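Local coordinates for protein polyhedrin (Simulium ubiquitum cypovirus, PDB 5A9A) that forms the crystalline matrix of cypovirus polyhedra, the insect-virus occlusion bodies, and binds UTP in these microcrystals, at residues K34-Y47 and E98-G112. Residues are numbered along the deposited sequence; the frame is centred on the assembly and turned at random.
With UTP (uridine 5'-triphosphate), chain B.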
ATOM      1  N   LYS A  34      11.796 -13.224  -2.791  1.00 15.69           N
ATOM      2  CA  LYS A  34      10.965 -13.909  -3.774  1.00 16.54           C
ATOM      3  C   LYS A  34      10.622 -12.897  -4.853  1.00 15.49           C
ATOM      4  O   LYS A  34      10.505 -11.707  -4.563  1.00 13.92           O
ATOM      5  CB  LYS A  34       9.683 -14.452  -3.134  1.00 16.63           C
ATOM      6  CG  LYS A  34       9.893 -15.660  -2.222  1.00 19.51           C
ATOM      7  CD  LYS A  34      10.529 -15.258  -0.901  1.00 22.37           C
ATOM      8  CE  LYS A  34      10.940 -16.472  -0.082  1.00 18.29           C
ATOM      9  NZ  LYS A  34      11.734 -16.075   1.112  1.00 17.83           N
ATOM     10  N   ARG A  35      10.463 -13.355  -6.092  1.00 14.40           N
ATOM     11  CA  ARG A  35      10.241 -12.439  -7.206  1.00 16.23           C
ATOM     12  C   ARG A  35       9.137 -12.923  -8.146  1.00 16.61           C
ATOM     13  O   ARG A  35       9.159 -14.056  -8.631  1.00 14.91           O
ATOM     14  CB  ARG A  35      11.548 -12.216  -7.974  1.00 17.87           C
ATOM     15  CG  ARG A  35      11.509 -11.033  -8.934  1.00 18.21           C
ATOM     16  CD  ARG A  35      12.910 -10.567  -9.308  1.00 20.32           C
ATOM     17  NE  ARG A  35      12.882  -9.354 -10.122  1.00 21.90           N
ATOM     18  CZ  ARG A  35      13.940  -8.841 -10.745  1.00 22.84           C
ATOM     19  NH1 ARG A  35      15.124  -9.438 -10.662  1.00 20.89           N
ATOM     20  NH2 ARG A  35      13.815  -7.732 -11.462  1.00 25.09           N
ATOM     21  N   VAL A  36       8.167 -12.047  -8.388  1.00 16.63           N
ATOM     22  CA  VAL A  36       7.022 -12.366  -9.228  1.00 16.09           C
ATOM     23  C   VAL A  36       6.875 -11.329 -10.334  1.00 15.41           C
ATOM     24  O   VAL A  36       6.917 -10.122 -10.078  1.00 14.36           O
ATOM     25  CB  VAL A  36       5.715 -12.383  -8.404  1.00 16.45           C
ATOM     26  CG1 VAL A  36       4.494 -12.372  -9.319  1.00 15.60           C
ATOM     27  CG2 VAL A  36       5.683 -13.588  -7.479  1.00 18.62           C
ATOM     28  N   ALA A  37       6.713 -11.801 -11.565  1.00 13.82           N
ATOM     29  CA  ALA A  37       6.419 -10.910 -12.682  1.00 15.92           C
ATOM     30  C   ALA A  37       4.992 -11.129 -13.171  1.00 17.28           C
ATOM     31  O   ALA A  37       4.642 -12.223 -13.623  1.00 14.73           O
ATOM     32  CB  ALA A  37       7.407 -11.133 -13.818  1.00 15.27           C
ATOM     33  N   ILE A  38       4.164 -10.093 -13.051  1.00 16.54           N
ATOM     34  CA  ILE A  38       2.834 -10.105 -13.641  1.00 16.83           C
ATOM     35  C   ILE A  38       2.934  -9.482 -15.025  1.00 17.08           C
ATOM     36  O   ILE A  38       3.340  -8.326 -15.159  1.00 16.92           O
ATOM     37  CB  ILE A  38       1.825  -9.282 -12.816  1.00 16.61           C
ATOM     38  CG1 ILE A  38       1.875  -9.677 -11.338  1.00 20.24           C
ATOM     39  CG2 ILE A  38       0.423  -9.458 -13.378  1.00 14.95           C
ATOM     40  CD1 ILE A  38       1.439 -11.101 -11.050  1.00 18.35           C
ATOM     41  N   ILE A  39       2.570 -10.245 -16.051  1.00 15.98           N
ATOM     42  CA  ILE A  39       2.695  -9.783 -17.427  1.00 16.31           C
ATOM     43  C   ILE A  39       1.346  -9.799 -18.140  1.00 17.10           C
ATOM     44  O   ILE A  39       0.724 -10.853 -18.282  1.00 18.16           O
ATOM     45  CB  ILE A  39       3.671 -10.670 -18.222  1.00 17.42           C
ATOM     46  CG1 ILE A  39       4.954 -10.894 -17.419  1.00 17.27           C
ATOM     47  CG2 ILE A  39       3.974 -10.038 -19.575  1.00 15.75           C
ATOM     48  CD1 ILE A  39       5.834 -11.985 -17.977  1.00 16.29           C
ATOM     49  N   PHE A  40       0.902  -8.630 -18.588  1.00 18.10           N
ATOM     50  CA  PHE A  40      -0.333  -8.527 -19.354  1.00 17.46           C
ATOM     51  C   PHE A  40      -0.033  -8.491 -20.848  1.00 16.12           C
ATOM     52  O   PHE A  40       0.949  -7.884 -21.275  1.00 15.35           O
ATOM     53  CB  PHE A  40      -1.111  -7.272 -18.959  1.00 17.84           C
ATOM     54  CG  PHE A  40      -1.612  -7.286 -17.544  1.00 19.51           C
ATOM     55  CD1 PHE A  40      -2.828  -7.875 -17.230  1.00 21.50           C
ATOM     56  CD2 PHE A  40      -0.872  -6.704 -16.527  1.00 18.99           C
ATOM     57  CE1 PHE A  40      -3.295  -7.884 -15.927  1.00 22.61           C
ATOM     58  CE2 PHE A  40      -1.332  -6.712 -15.224  1.00 19.45           C
ATOM     59  CZ  PHE A  40      -2.545  -7.302 -14.923  1.00 18.83           C
ATOM     60  N   ILE A  41      -0.882  -9.145 -21.632  1.00 15.85           N
ATOM     61  CA  ILE A  41      -0.779  -9.107 -23.086  1.00 18.22           C
ATOM     62  C   ILE A  41      -1.920  -8.265 -23.634  1.00 15.74           C
ATOM     63  O   ILE A  41      -3.053  -8.382 -23.169  1.00 16.46           O
ATOM     64  CB  ILE A  41      -0.861 -10.518 -23.696  1.00 18.38           C
ATOM     65  CG1 ILE A  41       0.093 -11.466 -22.968  1.00 20.41           C
ATOM     66  CG2 ILE A  41      -0.543 -10.463 -25.186  1.00 19.65           C
ATOM     67  CD1 ILE A  41       0.091 -12.875 -23.520  1.00 20.40           C
ATOM     68  N   TYR A  42      -1.626  -7.425 -24.622  1.00 14.38           N
ATOM     69  CA  TYR A  42      -2.621  -6.488 -25.137  1.00 15.93           C
ATOM     70  C   TYR A  42      -2.960  -6.706 -26.608  1.00 19.19           C
ATOM     71  O   TYR A  42      -2.333  -7.519 -27.292  1.00 16.46           O
ATOM     72  CB  TYR A  42      -2.155  -5.054 -24.883  1.00 15.51           C
ATOM     73  CG  TYR A  42      -2.127  -4.734 -23.409  1.00 15.84           C
ATOM     74  CD1 TYR A  42      -1.010  -5.028 -22.635  1.00 16.47           C
ATOM     75  CD2 TYR A  42      -3.231  -4.176 -22.783  1.00 16.85           C
ATOM     76  CE1 TYR A  42      -0.986  -4.756 -21.285  1.00 15.90           C
ATOM     77  CE2 TYR A  42      -3.218  -3.897 -21.433  1.00 16.67           C
ATOM     78  CZ  TYR A  42      -2.094  -4.189 -20.687  1.00 16.36           C
ATOM     79  OH  TYR A  42      -2.079  -3.921 -19.339  1.00 15.89           O
ATOM     80  N   LYS A  43      -3.966  -5.975 -27.080  1.00 18.13           N
ATOM     81  CA  LYS A  43      -4.492  -6.158 -28.425  1.00 20.24           C
ATOM     82  C   LYS A  43      -3.530  -5.662 -29.499  1.00 20.03           C
ATOM     83  O   LYS A  43      -3.755  -5.898 -30.685  1.00 23.23           O
ATOM     84  CB  LYS A  43      -5.840  -5.449 -28.565  1.00 20.28           C
ATOM     85  CG  LYS A  43      -6.974  -6.113 -27.794  1.00 23.02           C
ATOM     86  CD  LYS A  43      -8.205  -5.222 -27.751  1.00 20.73           C
ATOM     87  CE  LYS A  43      -9.315  -5.827 -26.907  1.00 25.79           C
ATOM     88  NZ  LYS A  43     -10.182  -6.760 -27.678  1.00 28.51           N
ATOM     89  N   ASN A  44      -2.469  -4.972 -29.090  1.00 17.83           N
ATOM     90  CA  ASN A  44      -1.424  -4.575 -30.028  1.00 18.59           C
ATOM     91  C   ASN A  44      -0.281  -5.588 -30.034  1.00 17.63           C
ATOM     92  O   ASN A  44       0.746  -5.372 -30.671  1.00 16.59           O
ATOM     93  CB  ASN A  44      -0.894  -3.174 -29.709  1.00 18.41           C
ATOM     94  CG  ASN A  44      -0.272  -3.080 -28.330  1.00 18.42           C
ATOM     95  OD1 ASN A  44      -0.183  -4.071 -27.603  1.00 16.22           O
ATOM     96  ND2 ASN A  44       0.175  -1.883 -27.968  1.00 18.29           N
ATOM     97  N   GLY A  45      -0.471  -6.692 -29.316  1.00 17.47           N
ATOM     98  CA  GLY A  45       0.490  -7.780 -29.310  1.00 18.46           C
ATOM     99  C   GLY A  45       1.694  -7.527 -28.421  1.00 18.20           C
ATOM    100  O   GLY A  45       2.644  -8.312 -28.419  1.00 16.97           O
ATOM    101  N   SER A  46       1.663  -6.435 -27.663  1.00 15.35           N
ATOM    102  CA  SER A  46       2.782  -6.083 -26.796  1.00 15.93           C
ATOM    103  C   SER A  46       2.445  -6.340 -25.333  1.00 16.20           C
ATOM    104  O   SER A  46       1.315  -6.693 -25.000  1.00 13.85           O
ATOM    105  CB  SER A  46       3.181  -4.621 -26.998  1.00 17.62           C
ATOM    106  OG  SER A  46       3.667  -4.414 -28.313  1.00 17.62           O
ATOM    107  N   TYR A  47       3.437  -6.152 -24.468  1.00 15.66           N
ATOM    108  CA  TYR A  47       3.323  -6.553 -23.073  1.00 16.31           C
ATOM    109  C   TYR A  47       3.522  -5.398 -22.102  1.00 14.97           C
ATOM    110  O   TYR A  47       4.210  -4.425 -22.399  1.00 14.16           O
ATOM    111  CB  TYR A  47       4.358  -7.641 -22.772  1.00 14.53           C
ATOM    112  CG  TYR A  47       4.294  -8.805 -23.731  1.00 16.86           C
ATOM    113  CD1 TYR A  47       5.004  -8.783 -24.924  1.00 16.96           C
ATOM    114  CD2 TYR A  47       3.516  -9.920 -23.449  1.00 17.51           C
ATOM    115  CE1 TYR A  47       4.945  -9.840 -25.805  1.00 17.72           C
ATOM    116  CE2 TYR A  47       3.449 -10.980 -24.326  1.00 17.52           C
ATOM    117  CZ  TYR A  47       4.167 -10.937 -25.502  1.00 19.87           C
ATOM    118  OH  TYR A  47       4.103 -11.994 -26.382  1.00 21.88           O
ATOM    119  N   GLU A  98     -15.747  -2.981 -26.379  1.00 17.76           N
ATOM    120  CA  GLU A  98     -14.435  -3.253 -25.797  1.00 19.50           C
ATOM    121  C   GLU A  98     -13.463  -2.080 -25.928  1.00 18.75           C
ATOM    122  O   GLU A  98     -13.574  -1.258 -26.839  1.00 16.87           O
ATOM    123  CB  GLU A  98     -13.823  -4.501 -26.439  1.00 20.10           C
ATOM    124  CG  GLU A  98     -14.607  -5.773 -26.183  1.00 23.41           C
ATOM    125  CD  GLU A  98     -13.949  -7.000 -26.787  1.00 33.55           C
ATOM    126  OE1 GLU A  98     -12.737  -6.945 -27.083  1.00 31.35           O
ATOM    127  OE2 GLU A  98     -14.645  -8.023 -26.958  1.00 41.11           O
ATOM    128  N   LEU A  99     -12.515  -2.017 -24.999  1.00 17.05           N
ATOM    129  CA  LEU A  99     -11.443  -1.036 -25.054  1.00 19.34           C
ATOM    130  C   LEU A  99     -10.234  -1.633 -25.764  1.00 22.19           C
ATOM    131  O   LEU A  99      -9.889  -2.794 -25.547  1.00 19.05           O
ATOM    132  CB  LEU A  99     -11.018  -0.612 -23.646  1.00 19.02           C
ATOM    133  CG  LEU A  99     -11.931   0.299 -22.825  1.00 20.44           C
ATOM    134  CD1 LEU A  99     -11.263   0.602 -21.491  1.00 19.38           C
ATOM    135  CD2 LEU A  99     -12.249   1.587 -23.563  1.00 21.65           C
ATOM    136  N   PHE A 100      -9.598  -0.836 -26.615  1.00 21.95           N
ATOM    137  CA  PHE A 100      -8.317  -1.211 -27.196  1.00 22.80           C
ATOM    138  C   PHE A 100      -7.304  -1.556 -26.102  1.00 20.50           C
ATOM    139  O   PHE A 100      -6.459  -2.431 -26.290  1.00 18.35           O
ATOM    140  CB  PHE A 100      -7.766  -0.064 -28.052  1.00 24.80           C
ATOM    141  CG  PHE A 100      -8.468   0.111 -29.373  1.00 25.03           C
ATOM    142  CD1 PHE A 100      -9.123  -0.946 -29.985  1.00 21.98           C
ATOM    143  CD2 PHE A 100      -8.461   1.342 -30.007  1.00 29.15           C
ATOM    144  CE1 PHE A 100      -9.763  -0.774 -31.202  1.00 19.84           C
ATOM    145  CE2 PHE A 100      -9.098   1.518 -31.225  1.00 26.74           C
ATOM    146  CZ  PHE A 100      -9.749   0.460 -31.821  1.00 21.61           C
ATOM    147  N   GLU A 101      -7.395  -0.878 -24.960  1.00 18.55           N
ATOM    148  CA  GLU A 101      -6.348  -0.960 -23.941  1.00 20.30           C
ATOM    149  C   GLU A 101      -6.598  -1.948 -22.802  1.00 18.36           C
ATOM    150  O   GLU A 101      -5.830  -1.984 -21.837  1.00 16.43           O
ATOM    151  CB  GLU A 101      -6.085   0.418 -23.331  1.00 22.35           C
ATOM    152  CG  GLU A 101      -5.352   1.374 -24.252  1.00 29.69           C
ATOM    153  CD  GLU A 101      -4.645   2.480 -23.492  1.00 34.79           C
ATOM    154  OE1 GLU A 101      -4.548   2.381 -22.249  1.00 35.65           O
ATOM    155  OE2 GLU A 101      -4.185   3.446 -24.136  1.00 35.46           O
ATOM    156  N   TYR A 102      -7.658  -2.740 -22.886  1.00 16.96           N
ATOM    157  CA  TYR A 102      -7.863  -3.777 -21.884  1.00 17.28           C
ATOM    158  C   TYR A 102      -7.189  -5.061 -22.364  1.00 16.92           C
ATOM    159  O   TYR A 102      -7.342  -5.447 -23.520  1.00 17.48           O
ATOM    160  CB  TYR A 102      -9.349  -4.011 -21.607  1.00 18.83           C
ATOM    161  CG  TYR A 102      -9.585  -4.972 -20.465  1.00 20.84           C
ATOM    162  CD1 TYR A 102      -9.518  -6.342 -20.662  1.00 20.21           C
ATOM    163  CD2 TYR A 102      -9.862  -4.507 -19.186  1.00 19.06           C
ATOM    164  CE1 TYR A 102      -9.718  -7.222 -19.626  1.00 21.48           C
ATOM    165  CE2 TYR A 102     -10.070  -5.384 -18.140  1.00 18.16           C
ATOM    166  CZ  TYR A 102      -9.996  -6.742 -18.369  1.00 18.44           C
ATOM    167  OH  TYR A 102     -10.200  -7.629 -17.342  1.00 19.29           O
ATOM    168  N   PRO A 103      -6.429  -5.720 -21.477  1.00 17.49           N
ATOM    169  CA  PRO A 103      -5.596  -6.855 -21.897  1.00 17.79           C
ATOM    170  C   PRO A 103      -6.400  -8.072 -22.347  1.00 17.13           C
ATOM    171  O   PRO A 103      -7.581  -8.191 -22.030  1.00 17.15           O
ATOM    172  CB  PRO A 103      -4.791  -7.180 -20.634  1.00 17.44           C
ATOM    173  CG  PRO A 103      -5.650  -6.718 -19.517  1.00 18.72           C
ATOM    174  CD  PRO A 103      -6.346  -5.485 -20.025  1.00 18.10           C
ATOM    175  N   VAL A 104      -5.746  -8.965 -23.082  1.00 17.36           N
ATOM    176  CA  VAL A 104      -6.390 -10.178 -23.580  1.00 17.67           C
ATOM    177  C   VAL A 104      -5.947 -11.412 -22.801  1.00 18.81           C
ATOM    178  O   VAL A 104      -6.533 -12.486 -22.942  1.00 18.90           O
ATOM    179  CB  VAL A 104      -6.084 -10.410 -25.078  1.00 20.80           C
ATOM    180  CG1 VAL A 104      -6.812  -9.388 -25.937  1.00 21.14           C
ATOM    181  CG2 VAL A 104      -4.580 -10.372 -25.339  1.00 23.64           C
ATOM    182  N   ALA A 105      -4.911 -11.262 -21.983  1.00 17.05           N
ATOM    183  CA  ALA A 105      -4.391 -12.389 -21.218  1.00 18.46           C
ATOM    184  C   ALA A 105      -3.399 -11.931 -20.158  1.00 19.07           C
ATOM    185  O   ALA A 105      -2.860 -10.825 -20.235  1.00 16.93           O
ATOM    186  CB  ALA A 105      -3.730 -13.395 -22.152  1.00 18.44           C
ATOM    187  N   ILE A 106      -3.163 -12.793 -19.172  1.00 18.65           N
ATOM    188  CA  ILE A 106      -2.171 -12.536 -18.135  1.00 19.12           C
ATOM    189  C   ILE A 106      -1.194 -13.700 -18.063  1.00 17.82           C
ATOM    190  O   ILE A 106      -1.591 -14.859 -18.172  1.00 17.28           O
ATOM    191  CB  ILE A 106      -2.811 -12.396 -16.742  1.00 18.67           C
ATOM    192  CG1 ILE A 106      -4.115 -11.600 -16.810  1.00 21.29           C
ATOM    193  CG2 ILE A 106      -1.828 -11.748 -15.774  1.00 18.81           C
ATOM    194  CD1 ILE A 106      -4.901 -11.634 -15.514  1.00 22.57           C
ATOM    195  N   MET A 107       0.082 -13.390 -17.881  1.00 16.65           N
ATOM    196  CA  MET A 107       1.075 -14.413 -17.594  1.00 17.67           C
ATOM    197  C   MET A 107       1.742 -14.075 -16.270  1.00 19.23           C
ATOM    198  O   MET A 107       2.125 -12.925 -16.031  1.00 16.50           O
ATOM    199  CB  MET A 107       2.120 -14.497 -18.705  1.00 18.70           C
ATOM    200  CG  MET A 107       1.546 -14.844 -20.069  1.00 20.79           C
ATOM    201  SD  MET A 107       2.828 -15.065 -21.315  1.00 20.80           S
ATOM    202  CE  MET A 107       3.513 -13.413 -21.394  1.00 19.15           C
ATOM    203  N   ILE A 108       1.876 -15.072 -15.403  1.00 16.39           N
ATOM    204  CA  ILE A 108       2.496 -14.856 -14.104  1.00 16.18           C
ATOM    205  C   ILE A 108       3.679 -15.789 -13.891  1.00 17.86           C
ATOM    206  O   ILE A 108       3.530 -17.013 -13.877  1.00 17.48           O
ATOM    207  CB  ILE A 108       1.492 -15.044 -12.956  1.00 16.32           C
ATOM    208  CG1 ILE A 108       0.290 -14.115 -13.149  1.00 18.33           C
ATOM    209  CG2 ILE A 108       2.165 -14.763 -11.618  1.00 15.19           C
ATOM    210  CD1 ILE A 108      -0.742 -14.208 -12.047  1.00 20.84           C
ATOM    211  N   SER A 109       4.854 -15.190 -13.736  1.00 15.44           N
ATOM    212  CA  SER A 109       6.067 -15.928 -13.428  1.00 15.98           C
ATOM    213  C   SER A 109       6.384 -15.757 -11.947  1.00 16.94           C
ATOM    214  O   SER A 109       6.778 -14.677 -11.512  1.00 15.65           O
ATOM    215  CB  SER A 109       7.227 -15.408 -14.277  1.00 16.48           C
ATOM    216  OG  SER A 109       8.452 -15.994 -13.881  1.00 15.52           O
ATOM    217  N   ALA A 110       6.198 -16.823 -11.177  1.00 16.35           N
ATOM    218  CA  ALA A 110       6.454 -16.782  -9.740  1.00 16.80           C
ATOM    219  C   ALA A 110       7.729 -17.549  -9.417  1.00 17.13           C
ATOM    220  O   ALA A 110       7.873 -18.714  -9.785  1.00 16.21           O
ATOM    221  CB  ALA A 110       5.277 -17.362  -8.978  1.00 19.07           C
ATOM    222  N   ASN A 111       8.652 -16.893  -8.722  1.00 15.61           N
ATOM    223  CA  ASN A 111       9.975 -17.462  -8.501  1.00 15.79           C
ATOM    224  C   ASN A 111      10.459 -17.323  -7.066  1.00 16.10           C
ATOM    225  O   ASN A 111      10.289 -16.275  -6.441  1.00 14.71           O
ATOM    226  CB  ASN A 111      10.985 -16.800  -9.433  1.00 17.31           C
ATOM    227  CG  ASN A 111      10.528 -16.802 -10.874  1.00 18.31           C
ATOM    228  OD1 ASN A 111      10.900 -17.678 -11.654  1.00 18.17           O
ATOM    229  ND2 ASN A 111       9.709 -15.818 -11.238  1.00 17.47           N
ATOM    230  N   GLY A 112      11.068 -18.388  -6.556  1.00 15.45           N
ATOM    231  CA  GLY A 112      11.651 -18.376  -5.229  1.00 16.15           C
ATOM    232  C   GLY A 112      11.138 -19.493  -4.342  1.00 17.64           C
ATOM    233  O   GLY A 112      10.422 -20.393  -4.789  1.00 14.64           O
TER
HETATM  234  PA  UTP B1245     -11.957   7.968 -32.411  1.00 69.07           P
HETATM  235  O1A UTP B1245     -13.070   7.053 -32.856  1.00 50.82           O
HETATM  236  O2A UTP B1245     -10.655   8.008 -33.175  1.00 52.36           O
HETATM  237  O3A UTP B1245     -12.533   9.468 -32.306  1.00 54.39           O
HETATM  238  O5' UTP B1245     -11.603   7.619 -30.884  1.00 55.90           O
HETATM  239  PB  UTP B1245     -14.053   9.769 -31.866  1.00 64.62           P
HETATM  240  O1B UTP B1245     -14.097  11.179 -31.333  1.00 55.51           O
HETATM  241  O2B UTP B1245     -14.961   9.359 -32.998  1.00 56.76           O
HETATM  242  O3B UTP B1245     -14.312   8.778 -30.624  1.00 56.20           O
HETATM  243  PG  UTP B1245     -15.749   8.090 -30.385  1.00 59.07           P
HETATM  244  O1G UTP B1245     -16.652   8.798 -31.363  1.00 52.01           O
HETATM  245  O2G UTP B1245     -16.061   8.364 -28.938  1.00 45.17           O
HETATM  246  O3G UTP B1245     -15.481   6.639 -30.697  1.00 50.30           O
HETATM  247  C5' UTP B1245     -10.355   7.023 -30.537  1.00 46.42           C
HETATM  248  C4' UTP B1245     -10.497   5.507 -30.531  1.00 47.62           C
HETATM  249  O4' UTP B1245      -9.609   4.896 -29.592  1.00 46.30           O
HETATM  250  C1' UTP B1245     -10.188   3.658 -29.180  1.00 39.32           C
HETATM  251  C2' UTP B1245     -11.694   3.870 -29.210  1.00 40.95           C
HETATM  252  O2' UTP B1245     -12.385   2.725 -29.718  1.00 35.01           O
HETATM  253  C3' UTP B1245     -11.895   5.060 -30.135  1.00 44.40           C
HETATM  254  O3' UTP B1245     -12.638   4.677 -31.292  1.00 41.97           O
HETATM  255  N1  UTP B1245      -9.682   3.249 -27.867  1.00 41.29           N
HETATM  256  C6  UTP B1245      -8.558   3.787 -27.391  1.00 41.92           C
HETATM  257  C2  UTP B1245     -10.358   2.267 -27.117  1.00 31.84           C
HETATM  258  O2  UTP B1245     -11.403   1.756 -27.562  1.00 35.66           O
HETATM  259  N3  UTP B1245      -9.889   1.882 -25.927  1.00 40.45           N
HETATM  260  C4  UTP B1245      -8.766   2.414 -25.430  1.00 38.49           C
HETATM  261  O4  UTP B1245      -8.337   2.045 -24.316  1.00 28.38           O
HETATM  262  C5  UTP B1245      -8.076   3.380 -26.154  1.00 43.61           C
HETATM  263  O   HOH W   1      -5.485  -4.618 -25.161  1.00 10.82           O
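Strands 34-41 and 105-111 pair antiparallel, their axes 4.6 Å apart, from R35 opposite N111 to I41 opposite A105. I41 N donates to A105 O, but I41 O accepts from V104 N (2.8 Å), and the regular pairing ends there. At the other end N111 N and ND2 (3.2 Å) both donate to R35 O, from opposite faces of the carbonyl plane. ND2 also donates to S109 OG, which bonds to C224 O. Both ND2 partners lie near the amide plane and, with C224 N on OD1, fix its rotation.

One sheet face carries V36, I38, F40, I106, I108 and A110. I38 CD1 lies alongside I108 CG2 (3.8 Å), and I106 CG2 sits over one face of the F40 ring. On the opposite sheet face, with I39 and I41, M107 bends at its last torsion (chi3 -65°). Its CE reaches I39 CG2, I41 CD1 and Y47 CE2 (3.8 Å).

Beyond the strands P103 CB sits over one face of the Y42 ring, toward its rim, a CH-pi contact 4.1 Å from the centroid. K43 passes the 99-102 turn, and its last bend (chi4 -86°) brings NZ to E98 OE1 in a 2.6 Å salt bridge. A water joins K43 N to F100 O and Y102 O. The same turn borders the UTP pocket: F100 lies against the nucleotide, and E101 N makes a weak hydrogen bond to UTP O4.

Within the antiparallel sheet, 47-54 flanks 34-41 and 157-163 flanks 105-111. Helix 211-221 packs on Y47, M107 and S109. R35 forms salt bridges to D51 of strand 47-54 and to D127 of a second subunit.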